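Local coordinates for SusD-like carbohydrate binding protein (Bacteroides vulgatus, PDB 3LEW) that probably binds carbohydrate at the outer membrane for nutrient uptake, as a member of the SusD family, at residues Y65-H70 against Y284-D289; Y192-D195 against I200-E203; N202-G207 against W254-A259. All coordinates share one frame; numbering follows the deposited sequence.

Contact 1. Residues Y65-H70 against Y284-D289; sequences YGFRTH and YSFNVD
Phe286 brings the edge of its ring to the face of Phe67 in an offset edge-to-face stack, the ring centroids 5.5 Å apart and the planes at 74°. The leading atoms of Phe286 are CE1 and CZ. They come in near the root of the Phe67 side chain: Phe286 CE1 lies 3.7 Å from Phe67 CB, and Phe67 CG sits in the plane of the Phe286 ring. With its CG anti to the carbonyl carbon (chi1 -71°), Phe67 presents this face while its CD2 rests over the centre of the His70 imidazole, 3.4 Å above that plane. Ser285, third in buried surface, works through water 1. This water lies 2.8 Å from Ser285 OG, donates a hydrogen bond to Tyr65 O at 2.7 Å and accepts one from Phe67 N at 2.9 Å, and so joins the turn ahead of helix 68-71 to the chain entering strand 286-288. Tyr273 adds a further edge-to-face partner to Phe67, and Leu61 of the antiparallel partner strand 59-61 touches both phenylalanines. No direct hydrogen bond crosses between the two segments; their cohesion rests on a buried aromatic pair and one water that gathers three polar groups beside it.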
loop_
_atom_site.group_PDB
_atom_site.type_symbol
_atom_site.label_atom_id
_atom_site.label_comp_id
_atom_site.label_asym_id
_atom_site.label_seq_id
_atom_site.Cartn_x
_atom_site.Cartn_y
_atom_site.Cartn_z
ATOM N N TYR A 65 0.680 21.473 0.485
ATOM C CA TYR A 65 1.833 20.737 0.985
ATOM C C TYR A 65 1.623 19.231 0.931
ATOM O O TYR A 65 0.526 18.711 1.194
ATOM C CB TYR A 65 2.076 21.154 2.424
ATOM C CG TYR A 65 3.246 20.509 3.103
ATOM C CD1 TYR A 65 4.521 20.986 2.888
ATOM C CD2 TYR A 65 3.072 19.476 3.999
ATOM C CE1 TYR A 65 5.630 20.416 3.553
ATOM C CE2 TYR A 65 4.166 18.922 4.653
ATOM C CZ TYR A 65 5.416 19.411 4.443
ATOM O OH TYR A 65 6.505 18.845 5.105
ATOM N N GLY A 66 2.723 18.539 0.603
ATOM C CA GLY A 66 2.733 17.087 0.642
ATOM C C GLY A 66 3.084 16.364 -0.630
ATOM O O GLY A 66 4.300 16.123 -0.897
ATOM N N PHE A 67 2.063 15.932 -1.380
ATOM C CA PHE A 67 2.255 14.944 -2.443
ATOM C C PHE A 67 2.024 15.405 -3.864
ATOM O O PHE A 67 1.945 14.565 -4.780
ATOM C CB PHE A 67 1.386 13.734 -2.122
ATOM C CG PHE A 67 1.913 12.944 -0.944
ATOM C CD1 PHE A 67 1.535 13.269 0.370
ATOM C CD2 PHE A 67 2.758 11.872 -1.155
ATOM C CE1 PHE A 67 2.043 12.521 1.474
ATOM C CE2 PHE A 67 3.212 11.132 -0.071
ATOM C CZ PHE A 67 2.852 11.461 1.233
ATOM N N ARG A 68 2.010 16.716 -4.076
ATOM C CA ARG A 68 1.784 17.234 -5.453
ATOM C C ARG A 68 2.882 16.730 -6.419
ATOM O O ARG A 68 2.559 16.330 -7.515
ATOM C CB ARG A 68 1.697 18.758 -5.512
ATOM C CG ARG A 68 1.435 19.292 -6.983
ATOM C CD ARG A 68 1.749 20.799 -7.148
ATOM N NE ARG A 68 3.151 21.079 -6.777
ATOM C CZ ARG A 68 4.181 21.177 -7.618
ATOM N NH1 ARG A 68 4.006 21.052 -8.934
ATOM N NH2 ARG A 68 5.397 21.431 -7.145
ATOM N N THR A 69 4.154 16.744 -6.010
ATOM C CA THR A 69 5.229 16.330 -6.889
ATOM C C THR A 69 5.147 14.817 -7.209
ATOM O O THR A 69 5.613 14.403 -8.233
ATOM C CB THR A 69 6.612 16.700 -6.378
ATOM O OG1 THR A 69 6.849 16.066 -5.105
ATOM C CG2 THR A 69 6.791 18.267 -6.243
ATOM N N HIS A 70 4.576 14.025 -6.319
ATOM C CA HIS A 70 4.336 12.599 -6.544
ATOM C C HIS A 70 3.301 12.426 -7.631
ATOM O O HIS A 70 3.484 11.578 -8.522
ATOM C CB HIS A 70 3.911 11.842 -5.237
ATOM C CG HIS A 70 4.817 12.100 -4.075
ATOM N ND1 HIS A 70 4.963 13.357 -3.537
ATOM C CD2 HIS A 70 5.612 11.281 -3.336
ATOM C CE1 HIS A 70 5.829 13.307 -2.530
ATOM N NE2 HIS A 70 6.229 12.056 -2.375
ATOM N N TYR A 284 -6.281 18.264 2.657
ATOM C CA TYR A 284 -7.402 17.729 1.859
ATOM C C TYR A 284 -6.987 17.502 0.397
ATOM O O TYR A 284 -7.668 17.946 -0.530
ATOM C CB TYR A 284 -8.637 18.656 1.954
ATOM C CG TYR A 284 -8.339 20.113 2.023
ATOM C CD1 TYR A 284 -8.071 20.728 3.233
ATOM C CD2 TYR A 284 -8.329 20.905 0.864
ATOM C CE1 TYR A 284 -7.767 22.090 3.313
ATOM C CE2 TYR A 284 -8.023 22.258 0.936
ATOM C CZ TYR A 284 -7.759 22.844 2.149
ATOM O OH TYR A 284 -7.514 24.220 2.232
ATOM N N SER A 285 -5.882 16.802 0.197
ATOM C CA SER A 285 -5.171 16.876 -1.097
ATOM C C SER A 285 -5.365 15.674 -2.019
ATOM O O SER A 285 -5.208 15.820 -3.236
ATOM C CB SER A 285 -3.683 17.084 -0.857
ATOM O OG SER A 285 -3.158 16.056 -0.008
ATOM N N PHE A 286 -5.698 14.524 -1.439
ATOM C CA PHE A 286 -5.932 13.263 -2.207
ATOM C C PHE A 286 -7.341 13.231 -2.769
ATOM O O PHE A 286 -8.233 12.586 -2.233
ATOM C CB PHE A 286 -5.601 12.031 -1.354
ATOM C CG PHE A 286 -4.150 11.654 -1.391
ATOM C CD1 PHE A 286 -3.184 12.511 -0.894
ATOM C CD2 PHE A 286 -3.736 10.494 -1.986
ATOM C CE1 PHE A 286 -1.797 12.201 -0.954
ATOM C CE2 PHE A 286 -2.362 10.189 -2.049
ATOM C CZ PHE A 286 -1.420 11.039 -1.536
ATOM N N ASN A 287 -7.540 13.976 -3.859
ATOM C CA ASN A 287 -8.845 14.075 -4.446
ATOM C C ASN A 287 -8.972 13.022 -5.540
ATOM O O ASN A 287 -7.996 12.309 -5.872
ATOM C CB ASN A 287 -9.068 15.481 -4.907
ATOM C CG ASN A 287 -9.109 16.447 -3.731
ATOM O OD1 ASN A 287 -10.083 16.457 -2.987
ATOM N ND2 ASN A 287 -8.035 17.227 -3.544
ATOM N N VAL A 288 -10.161 12.935 -6.085
ATOM C CA VAL A 288 -10.503 11.805 -6.941
ATOM C C VAL A 288 -10.507 12.243 -8.416
ATOM O O VAL A 288 -11.010 13.308 -8.749
ATOM C CB VAL A 288 -11.867 11.231 -6.544
ATOM C CG1 VAL A 288 -12.209 10.004 -7.411
ATOM C CG2 VAL A 288 -11.917 10.908 -5.059
ATOM N N ASP A 289 -9.977 11.415 -9.306
ATOM C CA ASP A 289 -10.270 11.609 -10.755
ATOM C C ASP A 289 -11.784 11.534 -10.952
ATOM O O ASP A 289 -12.404 10.499 -10.691
ATOM C CB ASP A 289 -9.606 10.500 -11.565
ATOM C CG ASP A 289 -9.818 10.628 -13.068
ATOM O OD1 ASP A 289 -10.479 11.598 -13.528
ATOM O OD2 ASP A 289 -9.317 9.730 -13.791
HETATM O O HOH W 1 -0.517 16.889 -0.500
#

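Contact 2. Residues Y192-D195 against I200-E203; sequences YVRD and IDNE
Arg194 passes its side chain slantwise across the carboxylate of Asp201, and the two CA atoms are 6.1 Å apart. From CB, which is 4.2 Å from Asp201 CB, the chain runs extended to NE, CG having turned between the backbone N and the carbonyl carbon (chi1 59°). CG and CD both pass Asp201 OD2, and CD also lies near Asp201 CG. NE then reaches Asp201 OD2 at 3.0 Å in a salt bridge whose hydrogen bond is weak, bent to 125° at the hydrogen. The guanidinium and carboxylate planes stand 52° apart, with Asp201 OD1 over one face of the guanidinium, so this is no flat two-pronged pair. At the tip, NH2 donates to Ile255 O and to water 4, which in turn donates to Asp201 OD2 and to Glu203 OE1 at 2.9 Å; NH1 donates to Lys199 O. Water 3 also donates to Asp201 OD2, at 2.6 Å, and ties it to Tyr192 O and Arg194 N. Beside the salt bridge, Tyr192 CD2 packs on Asp201 CB at 3.8 Å, and Ile200 O sits near the ring plane at the edge; Gln120 binds both that carbonyl and Tyr192 OH. Asp201 OD1 meanwhile accepts from Val204 N, making Asp201 the side-chain N-cap of helix 202-215, here clasped by the loop that leads into the helix.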
loop_
_atom_site.group_PDB
_atom_site.type_symbol
_atom_site.label_atom_id
_atom_site.label_comp_id
_atom_site.label_asym_id
_atom_site.label_seq_id
_atom_site.Cartn_x
_atom_site.Cartn_y
_atom_site.Cartn_z
ATOM N N TYR A 192 -2.032 -19.551 18.116
ATOM C CA TYR A 192 -1.541 -18.324 18.771
ATOM C C TYR A 192 -2.569 -17.205 18.618
ATOM O O TYR A 192 -3.016 -16.935 17.499
ATOM C CB TYR A 192 -0.183 -17.876 18.227
ATOM C CG TYR A 192 0.180 -16.414 18.501
ATOM C CD1 TYR A 192 0.555 -15.966 19.777
ATOM C CD2 TYR A 192 0.208 -15.503 17.474
ATOM C CE1 TYR A 192 0.879 -14.576 19.989
ATOM C CE2 TYR A 192 0.562 -14.142 17.669
ATOM C CZ TYR A 192 0.878 -13.698 18.926
ATOM O OH TYR A 192 1.190 -12.341 19.034
ATOM N N VAL A 193 -2.939 -16.576 19.750
ATOM C CA VAL A 193 -3.918 -15.507 19.815
ATOM C C VAL A 193 -3.195 -14.185 20.003
ATOM O O VAL A 193 -2.641 -13.911 21.073
ATOM C CB VAL A 193 -4.940 -15.738 20.970
ATOM C CG1 VAL A 193 -5.987 -14.603 20.990
ATOM C CG2 VAL A 193 -5.620 -17.079 20.819
ATOM N N ARG A 194 -3.168 -13.354 18.954
ATOM C CA ARG A 194 -2.610 -12.008 19.048
ATOM C C ARG A 194 -3.658 -11.122 19.733
ATOM O O ARG A 194 -4.865 -11.402 19.657
ATOM C CB ARG A 194 -2.289 -11.422 17.664
ATOM C CG ARG A 194 -3.453 -11.322 16.736
ATOM C CD ARG A 194 -3.030 -10.624 15.442
ATOM N NE ARG A 194 -4.091 -10.686 14.453
ATOM C CZ ARG A 194 -4.298 -9.796 13.481
ATOM N NH1 ARG A 194 -3.515 -8.735 13.343
ATOM N NH2 ARG A 194 -5.330 -9.964 12.669
ATOM N N ASP A 195 -3.202 -10.066 20.380
ATOM C CA ASP A 195 -4.089 -9.171 21.118
ATOM C C ASP A 195 -4.274 -7.774 20.528
ATOM O O ASP A 195 -4.940 -6.936 21.145
ATOM C CB ASP A 195 -3.627 -9.029 22.576
ATOM C CG ASP A 195 -2.189 -8.526 22.693
ATOM O OD1 ASP A 195 -1.685 -7.807 21.797
ATOM O OD2 ASP A 195 -1.537 -8.918 23.673
ATOM N N ILE A 200 1.449 -9.713 14.227
ATOM C CA ILE A 200 1.407 -10.724 13.183
ATOM C C ILE A 200 1.049 -12.095 13.773
ATOM O O ILE A 200 1.767 -12.640 14.603
ATOM C CB ILE A 200 2.809 -10.797 12.469
ATOM C CG1 ILE A 200 3.173 -9.439 11.880
ATOM C CG2 ILE A 200 2.834 -11.932 11.454
ATOM C CD1 ILE A 200 4.545 -9.432 11.213
ATOM N N ASP A 201 -0.045 -12.686 13.317
ATOM C CA ASP A 201 -0.429 -14.037 13.688
ATOM C C ASP A 201 -0.476 -14.883 12.406
ATOM O O ASP A 201 0.018 -14.452 11.351
ATOM C CB ASP A 201 -1.747 -14.088 14.478
ATOM C CG ASP A 201 -2.953 -13.685 13.661
ATOM O OD1 ASP A 201 -2.765 -13.295 12.469
ATOM O OD2 ASP A 201 -4.100 -13.693 14.228
ATOM N N ASN A 202 -0.951 -16.111 12.533
ATOM C CA ASN A 202 -1.004 -17.024 11.382
ATOM C C ASN A 202 -1.784 -16.398 10.227
ATOM O O ASN A 202 -1.331 -16.471 9.109
ATOM C CB ASN A 202 -1.544 -18.401 11.808
ATOM C CG ASN A 202 -1.426 -19.482 10.676
ATOM O OD1 ASN A 202 -0.427 -20.223 10.592
ATOM N ND2 ASN A 202 -2.422 -19.554 9.854
ATOM N N GLU A 203 -2.941 -15.805 10.493
ATOM C CA GLU A 203 -3.737 -15.181 9.435
ATOM C C GLU A 203 -2.990 -14.059 8.703
ATOM O O GLU A 203 -3.042 -13.950 7.469
ATOM C CB GLU A 203 -5.073 -14.680 10.002
ATOM C CG GLU A 203 -5.900 -13.979 8.954
ATOM C CD GLU A 203 -7.259 -13.511 9.432
ATOM O OE1 GLU A 203 -7.551 -13.620 10.624
ATOM O OE2 GLU A 203 -8.026 -13.022 8.589
HETATM O O HOH W 2 -2.006 -17.537 14.980
HETATM O O HOH W 3 -4.563 -14.637 16.643
HETATM O O HOH W 4 -6.405 -12.690 13.167
#

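Contact 3. Residues N202-G207 against W254-A259; sequences NEVVLG and WIWGHA
Val204 makes the CH-pi contact with Trp256: its CG1 stands over the indole face, 3.8 Å from the centroid of the five-membered ring and only 7° off the ring normal. CG1 is anti to the backbone N (chi1 177°), which sends this methyl to the tryptophan and the other branch to Ile255. Apolar packing follows on that second branch, where Val204 CG2 lies 4.0 Å from Ile255 CG2 and 3.7 Å from Ile255 O, the two side chains running past one another head to tail. Glu203 supplies mixed contacts: its extended chain lies roughly perpendicular to Ile255, with Glu203 CG 4.2 Å from Ile255 CG2 and Glu203 OE2 3.7 Å from Ile255 CG1. The polar bond of the indole leads outward from the interface: one hydrogen bond, to the carbonyl of His198, ties down Trp256 NE1. Consecutive Ile255 and Trp256 can both address the helix because they form a classic beta bulge opposite Met344 of strand 341-345, where the chain turns a corner. The first turn of helix 202-215 thus meets the bulge through apolar contacts, among which the CH-pi approach, almost straight down on the indole, is the directional one.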
loop_
_atom_site.group_PDB
_atom_site.type_symbol
_atom_site.label_atom_id
_atom_site.label_comp_id
_atom_site.label_asym_id
_atom_site.label_seq_id
_atom_site.Cartn_x
_atom_site.Cartn_y
_atom_site.Cartn_z
ATOM N N ASN A 202 -0.951 -16.111 12.533
ATOM C CA ASN A 202 -1.004 -17.024 11.382
ATOM C C ASN A 202 -1.784 -16.398 10.227
ATOM O O ASN A 202 -1.331 -16.471 9.109
ATOM C CB ASN A 202 -1.544 -18.401 11.808
ATOM C CG ASN A 202 -1.426 -19.482 10.676
ATOM O OD1 ASN A 202 -0.427 -20.223 10.592
ATOM N ND2 ASN A 202 -2.422 -19.554 9.854
ATOM N N GLU A 203 -2.941 -15.805 10.493
ATOM C CA GLU A 203 -3.737 -15.181 9.435
ATOM C C GLU A 203 -2.990 -14.059 8.703
ATOM O O GLU A 203 -3.042 -13.950 7.469
ATOM C CB GLU A 203 -5.073 -14.680 10.002
ATOM C CG GLU A 203 -5.900 -13.979 8.954
ATOM C CD GLU A 203 -7.259 -13.511 9.432
ATOM O OE1 GLU A 203 -7.551 -13.620 10.624
ATOM O OE2 GLU A 203 -8.026 -13.022 8.589
ATOM N N VAL A 204 -2.313 -13.202 9.467
ATOM C CA VAL A 204 -1.536 -12.113 8.885
ATOM C C VAL A 204 -0.463 -12.677 7.972
ATOM O O VAL A 204 -0.318 -12.224 6.839
ATOM C CB VAL A 204 -0.930 -11.142 9.926
ATOM C CG1 VAL A 204 -0.049 -10.044 9.234
ATOM C CG2 VAL A 204 -2.028 -10.468 10.790
ATOM N N VAL A 205 0.260 -13.714 8.433
ATOM C CA VAL A 205 1.278 -14.356 7.579
ATOM C C VAL A 205 0.663 -14.901 6.261
ATOM O O VAL A 205 1.216 -14.685 5.190
ATOM C CB VAL A 205 2.042 -15.441 8.326
ATOM C CG1 VAL A 205 3.060 -16.123 7.378
ATOM C CG2 VAL A 205 2.796 -14.840 9.567
ATOM N N LEU A 206 -0.469 -15.601 6.340
ATOM C CA LEU A 206 -1.118 -16.113 5.150
ATOM C C LEU A 206 -1.435 -14.959 4.194
ATOM O O LEU A 206 -1.280 -15.095 2.973
ATOM C CB LEU A 206 -2.425 -16.866 5.505
ATOM C CG LEU A 206 -2.268 -18.248 6.156
ATOM C CD1 LEU A 206 -3.628 -18.741 6.642
ATOM C CD2 LEU A 206 -1.622 -19.270 5.132
ATOM N N GLY A 207 -1.877 -13.823 4.744
ATOM C CA GLY A 207 -2.271 -12.723 3.896
ATOM C C GLY A 207 -1.061 -12.110 3.210
ATOM O O GLY A 207 -1.098 -11.802 1.983
ATOM N N TRP A 254 -10.508 -5.607 8.733
ATOM C CA TRP A 254 -9.082 -5.280 8.792
ATOM C C TRP A 254 -8.341 -6.460 9.396
ATOM O O TRP A 254 -8.522 -6.792 10.559
ATOM C CB TRP A 254 -8.792 -4.036 9.613
ATOM C CG TRP A 254 -9.281 -2.736 9.096
ATOM C CD1 TRP A 254 -10.423 -2.490 8.349
ATOM C CD2 TRP A 254 -8.693 -1.452 9.359
ATOM N NE1 TRP A 254 -10.561 -1.127 8.129
ATOM C CE2 TRP A 254 -9.527 -0.470 8.748
ATOM C CE3 TRP A 254 -7.552 -1.036 10.062
ATOM C CZ2 TRP A 254 -9.256 0.884 8.836
ATOM C CZ3 TRP A 254 -7.293 0.326 10.180
ATOM C CH2 TRP A 254 -8.146 1.274 9.543
ATOM N N ILE A 255 -7.472 -7.056 8.596
ATOM C CA ILE A 255 -6.573 -8.110 9.043
ATOM C C ILE A 255 -5.362 -7.526 9.755
ATOM O O ILE A 255 -4.908 -8.072 10.752
ATOM C CB ILE A 255 -6.111 -8.936 7.837
ATOM C CG1 ILE A 255 -7.330 -9.643 7.214
ATOM C CG2 ILE A 255 -5.067 -9.958 8.251
ATOM C CD1 ILE A 255 -7.012 -10.334 5.881
ATOM N N TRP A 256 -4.896 -6.373 9.279
ATOM C CA TRP A 256 -3.670 -5.792 9.760
ATOM C C TRP A 256 -3.767 -4.297 9.671
ATOM O O TRP A 256 -4.169 -3.749 8.626
ATOM C CB TRP A 256 -2.508 -6.283 8.878
ATOM C CG TRP A 256 -1.127 -6.244 9.455
ATOM C CD1 TRP A 256 -0.759 -6.354 10.772
ATOM C CD2 TRP A 256 0.095 -6.282 8.710
ATOM N NE1 TRP A 256 0.607 -6.409 10.891
ATOM C CE2 TRP A 256 1.157 -6.325 9.644
ATOM C CE3 TRP A 256 0.403 -6.221 7.346
ATOM C CZ2 TRP A 256 2.506 -6.331 9.250
ATOM C CZ3 TRP A 256 1.723 -6.209 6.983
ATOM C CH2 TRP A 256 2.752 -6.257 7.926
ATOM N N GLY A 257 -3.376 -3.634 10.743
ATOM C CA GLY A 257 -3.390 -2.207 10.759
ATOM C C GLY A 257 -2.704 -1.615 11.971
ATOM O O GLY A 257 -2.403 -2.308 12.947
ATOM N N HIS A 258 -2.478 -0.320 11.927
ATOM C CA HIS A 258 -1.717 0.398 12.968
ATOM C C HIS A 258 -2.640 1.365 13.738
ATOM O O HIS A 258 -3.165 2.333 13.173
ATOM C CB HIS A 258 -0.541 1.128 12.315
ATOM C CG HIS A 258 0.319 1.914 13.249
ATOM N ND1 HIS A 258 1.010 1.339 14.288
ATOM C CD2 HIS A 258 0.630 3.233 13.269
ATOM C CE1 HIS A 258 1.690 2.283 14.927
ATOM N NE2 HIS A 258 1.491 3.434 14.321
ATOM N N ALA A 259 -2.835 1.114 15.019
ATOM C CA ALA A 259 -3.730 1.946 15.849
ATOM C C ALA A 259 -3.040 3.261 16.216
ATOM O O ALA A 259 -1.802 3.373 16.214
ATOM C CB ALA A 259 -4.130 1.215 17.132
#

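Contacts 2 and 3 adjoin, their centres 8 Å apart, and share Asn202 and Glu203 at the start of helix 202-215. The clearest bridge is Arg194 NH2 to Ile255 O, 2.7 Å, a probable hydrogen bond; packing adds Arg194 NH1 against Val204 CG2 and Ile200 CG2 against Val205 CG2. Contact 1 stands apart across the chain's centre, its own centre 35 Å from that of contact 2 and 28 Å from that of contact 3, with nearest atoms about 23 and 15 Å away. A nonaethylene glycol, probably from the crystallisation liquor, lies about 4 Å from the Arg194 side chain and about 6 Å from that of Glu203; it does not by itself locate a carbohydrate site.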